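Local coordinates for protein serine protease inhibitor (Thermoanaerobacter tengcongensis, PDB 2PEF) that probably inhibits serine proteases as a member of the serpin family, and is captured here in the latent state, at residues L74-Y77 / M78-P82; S105-F108 / L109-A113. All coordinates share one frame; numbering follows the deposited sequence. Where two conformers were deposited one is given.

Interaction 1: residues L74-Y77 / M78-P82; sequences LYTY and MKKLP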
loop_
_atom_site.group_PDB
_atom_site.type_symbol
_atom_site.label_atom_id
_atom_site.label_comp_id
_atom_site.label_asym_id
_atom_site.label_seq_id
_atom_site.Cartn_x
_atom_site.Cartn_y
_atom_site.Cartn_z
ATOM N N LEU A 74 7.247 -8.095 -11.162
ATOM C CA LEU A 74 6.001 -7.401 -10.850
ATOM C C LEU A 74 4.899 -7.749 -11.843
ATOM O O LEU A 74 3.748 -7.960 -11.452
ATOM C CB LEU A 74 6.223 -5.889 -10.770
ATOM C CG LEU A 74 7.002 -5.420 -9.537
ATOM C CD1 LEU A 74 7.240 -3.929 -9.602
ATOM C CD2 LEU A 74 6.282 -5.792 -8.238
ATOM N N TYR A 75 5.259 -7.830 -13.121
ATOM C CA TYR A 75 4.334 -8.300 -14.140
ATOM C C TYR A 75 3.790 -9.681 -13.773
ATOM O O TYR A 75 2.592 -9.918 -13.847
ATOM C CB TYR A 75 5.012 -8.327 -15.517
ATOM C CG TYR A 75 4.253 -9.104 -16.563
ATOM C CD1 TYR A 75 3.139 -8.554 -17.194
ATOM C CD2 TYR A 75 4.655 -10.389 -16.930
ATOM C CE1 TYR A 75 2.438 -9.264 -18.158
ATOM C CE2 TYR A 75 3.957 -11.110 -17.893
ATOM C CZ TYR A 75 2.854 -10.542 -18.502
ATOM O OH TYR A 75 2.170 -11.262 -19.450
ATOM N N THR A 76 4.677 -10.579 -13.353
ATOM C CA THR A 76 4.284 -11.942 -13.009
ATOM C C THR A 76 3.460 -11.963 -11.721
ATOM O O THR A 76 2.453 -12.678 -11.627
ATOM C CB THR A 76 5.516 -12.849 -12.870
ATOM O OG1 THR A 76 6.351 -12.692 -14.027
ATOM C CG2 THR A 76 5.100 -14.308 -12.736
ATOM N N TYR A 77 3.888 -11.166 -10.746
ATOM C CA TYR A 77 3.180 -11.055 -9.473
ATOM C C TYR A 77 1.745 -10.584 -9.681
ATOM O O TYR A 77 0.806 -11.197 -9.168
ATOM C CB TYR A 77 3.918 -10.115 -8.517
ATOM C CG TYR A 77 3.405 -10.175 -7.097
ATOM C CD1 TYR A 77 3.448 -11.368 -6.372
ATOM C CD2 TYR A 77 2.887 -9.041 -6.474
ATOM C CE1 TYR A 77 2.984 -11.431 -5.063
ATOM C CE2 TYR A 77 2.418 -9.093 -5.159
ATOM C CZ TYR A 77 2.468 -10.291 -4.463
ATOM O OH TYR A 77 2.000 -10.347 -3.169
ATOM N N MET A 78 1.581 -9.498 -10.438
ATOM C CA MET A 78 0.257 -8.963 -10.760
ATOM C C MET A 78 -0.594 -9.968 -11.537
ATOM O O MET A 78 -1.800 -10.094 -11.291
ATOM C CB MET A 78 0.377 -7.662 -11.553
ATOM C CG MET A 78 0.881 -6.479 -10.743
ATOM S SD MET A 78 0.741 -4.945 -11.673
ATOM C CE MET A 78 2.170 -5.074 -12.745
ATOM N N LYS A 79 0.042 -10.684 -12.459
ATOM C CA LYS A 79 -0.626 -11.697 -13.266
ATOM C C LYS A 79 -1.189 -12.819 -12.399
ATOM O O LYS A 79 -2.242 -13.377 -12.716
ATOM C CB LYS A 79 0.350 -12.273 -14.298
ATOM C CG LYS A 79 -0.279 -13.172 -15.348
ATOM C CD LYS A 79 0.689 -13.398 -16.494
ATOM C CE LYS A 79 0.071 -14.242 -17.588
ATOM N NZ LYS A 79 0.927 -14.241 -18.815
ATOM N N LYS A 80 -0.494 -13.132 -11.304
ATOM C CA LYS A 80 -0.843 -14.289 -10.471
ATOM C C LYS A 80 -1.620 -13.975 -9.185
ATOM O O LYS A 80 -2.080 -14.899 -8.499
ATOM C CB LYS A 80 0.405 -15.127 -10.173
ATOM C CG LYS A 80 0.883 -15.941 -11.376
ATOM C CD LYS A 80 2.099 -16.815 -11.064
ATOM C CE LYS A 80 1.752 -18.052 -10.228
ATOM N NZ LYS A 80 0.657 -18.899 -10.806
ATOM N N LEU A 81 -1.765 -12.693 -8.853
ATOM C CA LEU A 81 -2.552 -12.302 -7.685
ATOM C C LEU A 81 -4.019 -12.632 -7.937
ATOM O O LEU A 81 -4.617 -12.099 -8.877
ATOM C CB LEU A 81 -2.380 -10.812 -7.358
ATOM C CG LEU A 81 -1.160 -10.406 -6.528
ATOM C CD1 LEU A 81 -0.992 -8.890 -6.564
ATOM C CD2 LEU A 81 -1.229 -10.920 -5.081
ATOM N N PRO A 82 -4.592 -13.542 -7.119
ATOM C CA PRO A 82 -5.968 -13.977 -7.326
ATOM C C PRO A 82 -6.992 -12.847 -7.272
ATOM O O PRO A 82 -6.839 -11.878 -6.513
ATOM C CB PRO A 82 -6.201 -14.966 -6.183
ATOM C CG PRO A 82 -4.828 -15.470 -5.840
ATOM C CD PRO A 82 -3.969 -14.242 -5.980
#
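Leu81 lies against the ring of Tyr77 one helical turn back, its CG 4.2 Å from the ring centroid and only 15° off the normal, which makes this a CH-pi contact over one face. The two side chains slant across each other, and the methyls divide the ring between them: CD1 comes to 3.7 Å from CE2 of Tyr77, while CD2 sits nearer CZ and OH. With its CG anti to the backbone N (chi1 -168°), Tyr77 holds its ring out from the helix almost square to the axis, and Leu81, one turn on, covers one of its faces. Tyr75 and Lys79 instead run side by side and point the same way; the fully extended lysine brings NZ to 3.3 Å from Tyr75 OH, a hydrogen bond in which the ammonium is the donor. The same ammonium makes a salt bridge to Glu2, so the N-terminal segment is fastened at this point. Met78 is bent at chi3, leaving CE 3.5 Å from Leu74 O, the carbonyl that also accepts the backbone bond of Met78 N. These are i to i+4 pairs on the last turn of a helix of the serpin fold, which gives way to loop at Leu81, where the bond from Leu81 N to Tyr77 O is weak at 3.0 Å. This end of helix 67-80 packs on its neighbours through Leu74 and Met78 against helix 35-46, Met78 and Leu81 against strand 87-98, and Tyr77 against strand 362-372, with Tyr77 OH hydrogen-bonded to Asp357.

Interaction 2: residues S105-F108 / L109-A113; sequences SKDF and LQIIA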
loop_
_atom_site.group_PDB
_atom_site.type_symbol
_atom_site.label_atom_id
_atom_site.label_comp_id
_atom_site.label_asym_id
_atom_site.label_seq_id
_atom_site.Cartn_x
_atom_site.Cartn_y
_atom_site.Cartn_z
ATOM N N SER A 105 9.064 8.945 -24.335
ATOM C CA SER A 105 9.866 8.014 -25.120
ATOM C C SER A 105 9.080 6.738 -25.408
ATOM O O SER A 105 8.365 6.222 -24.547
ATOM C CB SER A 105 11.186 7.702 -24.413
ATOM O OG SER A 105 12.028 8.844 -24.389
ATOM N N LYS A 106 9.205 6.245 -26.639
ATOM C CA LYS A 106 8.487 5.043 -27.072
ATOM C C LYS A 106 8.868 3.797 -26.265
ATOM O O LYS A 106 8.001 2.985 -25.923
ATOM C CB LYS A 106 8.687 4.802 -28.578
ATOM C CG LYS A 106 8.158 3.458 -29.098
ATOM C CD LYS A 106 6.639 3.424 -29.212
ATOM C CE LYS A 106 6.160 2.045 -29.647
ATOM N NZ LYS A 106 4.679 1.974 -29.810
ATOM N N ASP A 107 10.158 3.652 -25.958
ATOM C CA ASP A 107 10.640 2.514 -25.170
ATOM C C ASP A 107 9.988 2.492 -23.784
ATOM O O ASP A 107 9.562 1.436 -23.311
ATOM C CB ASP A 107 12.167 2.542 -25.044
ATOM C CG ASP A 107 12.744 1.218 -24.553
ATOM O OD1 ASP A 107 12.334 0.150 -25.061
ATOM O OD2 ASP A 107 13.628 1.247 -23.669
ATOM N N PHE A 108 9.891 3.665 -23.158
ATOM C CA PHE A 108 9.264 3.806 -21.842
ATOM C C PHE A 108 7.783 3.443 -21.872
ATOM O O PHE A 108 7.312 2.672 -21.033
ATOM C CB PHE A 108 9.442 5.230 -21.305
ATOM C CG PHE A 108 8.649 5.511 -20.058
ATOM C CD1 PHE A 108 9.072 5.024 -18.821
ATOM C CD2 PHE A 108 7.475 6.261 -20.119
ATOM C CE1 PHE A 108 8.338 5.277 -17.668
ATOM C CE2 PHE A 108 6.732 6.518 -18.966
ATOM C CZ PHE A 108 7.162 6.023 -17.740
ATOM N N LEU A 109 7.061 4.005 -22.838
ATOM C CA LEU A 109 5.633 3.740 -22.988
ATOM C C LEU A 109 5.357 2.267 -23.261
ATOM O O LEU A 109 4.348 1.728 -22.802
ATOM C CB LEU A 109 5.013 4.622 -24.077
ATOM C CG LEU A 109 4.934 6.132 -23.821
ATOM C CD1 LEU A 109 4.304 6.834 -25.020
ATOM C CD2 LEU A 109 4.167 6.458 -22.548
ATOM N N GLN A 110 6.260 1.618 -23.996
ATOM C CA GLN A 110 6.107 0.201 -24.316
ATOM C C GLN A 110 6.281 -0.670 -23.074
ATOM O O GLN A 110 5.475 -1.565 -22.821
ATOM C CB GLN A 110 7.081 -0.227 -25.417
ATOM C CG GLN A 110 6.743 -1.573 -26.064
ATOM C CD GLN A 110 5.375 -1.591 -26.735
ATOM O OE1 GLN A 110 4.541 -2.449 -26.440
ATOM N NE2 GLN A 110 5.140 -0.644 -27.639
ATOM N N ILE A 111 7.327 -0.393 -22.299
ATOM C CA ILE A 111 7.582 -1.115 -21.051
ATOM C C ILE A 111 6.394 -0.981 -20.095
ATOM O O ILE A 111 5.922 -1.970 -19.525
ATOM C CB ILE A 111 8.886 -0.623 -20.370
ATOM C CG1 ILE A 111 10.100 -0.967 -21.239
ATOM C CG2 ILE A 111 9.040 -1.234 -18.969
ATOM C CD1 ILE A 111 11.334 -0.141 -20.939
ATOM N N ILE A 112 5.904 0.244 -19.957
ATOM C CA ILE A 112 4.796 0.560 -19.062
ATOM C C ILE A 112 3.476 -0.072 -19.532
ATOM O O ILE A 112 2.721 -0.614 -18.721
ATOM C CB ILE A 112 4.719 2.101 -18.828
ATOM C CG1 ILE A 112 5.356 2.472 -17.482
ATOM C CG2 ILE A 112 3.305 2.625 -18.887
ATOM C CD1 ILE A 112 6.822 2.098 -17.345
ATOM N N ALA A 113 3.218 -0.026 -20.836
ATOM C CA ALA A 113 2.044 -0.689 -21.407
ATOM C C ALA A 113 2.140 -2.210 -21.284
ATOM O O ALA A 113 1.151 -2.878 -20.966
ATOM C CB ALA A 113 1.853 -0.285 -22.864
#
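Phe108 and Ile112, one turn apart, make the main apolar contact: CD1 of the isoleucine approaches ring atom CE1 of Phe108 to 3.5 Å, obliquely to the ring. The branch reaches it because chi2 of Ile112 is 60°, which swings CD1 back toward the ring. On another part of the ring, Leu109 CD2 stands 4.1 Å from CD2 of Phe108, a looser touch between side chains that cross at a slant. The aromatic group also packs on Met158 and Leu160 of strand 158-169 and on Leu297, which ties helix 106-116 to the serpin beta framework. With Phe108 cut back to an alanine, Ile112 CD1 and Leu109 CD2 would probably lose the ring they share, and a gap is likely to open toward Met158 and Leu160.

The backbone supplies the hydrogen bonds. Ser105 occupies the N-cap position, and its carbonyl O accepts Leu109 N at 3.1 Å. Bonds of the same i to i+4 pattern follow, from Gln110 N to Lys106 O at 2.9 Å and from Ile112 N to Phe108 O at 3.0 Å.

The remaining side-chain contacts involve polar groups. Lys106 and Gln110, each bent at chi2, lie alongside each other and point the same way, whereas Ile111 crosses Asp107 at a slant and sets its CD1 methyl 3.8 Å from carboxylate atom OD2.

Overall arrangement
From the N terminus, the chain runs through helices 7-22, 35-46 and 51-62 before interaction 1, at the end of helix 67-80. It then passes through strands 87-98 and 102-104 before entering interaction 2 at the start of helix 106-116. Each contact spans a single continuous stretch, closing helical turns rather than a long loop; the two follow in series and neither nest nor cross. The centres of interactions 1 and 2 lie about 19 Å apart. The nearest atoms of interactions 1 and 2 are about 7 Å apart, so the two do not touch. Strand 87-98, which follows interaction 1 and packs on it, pairs antiparallel with strand 158-169, on which interaction 2 rests.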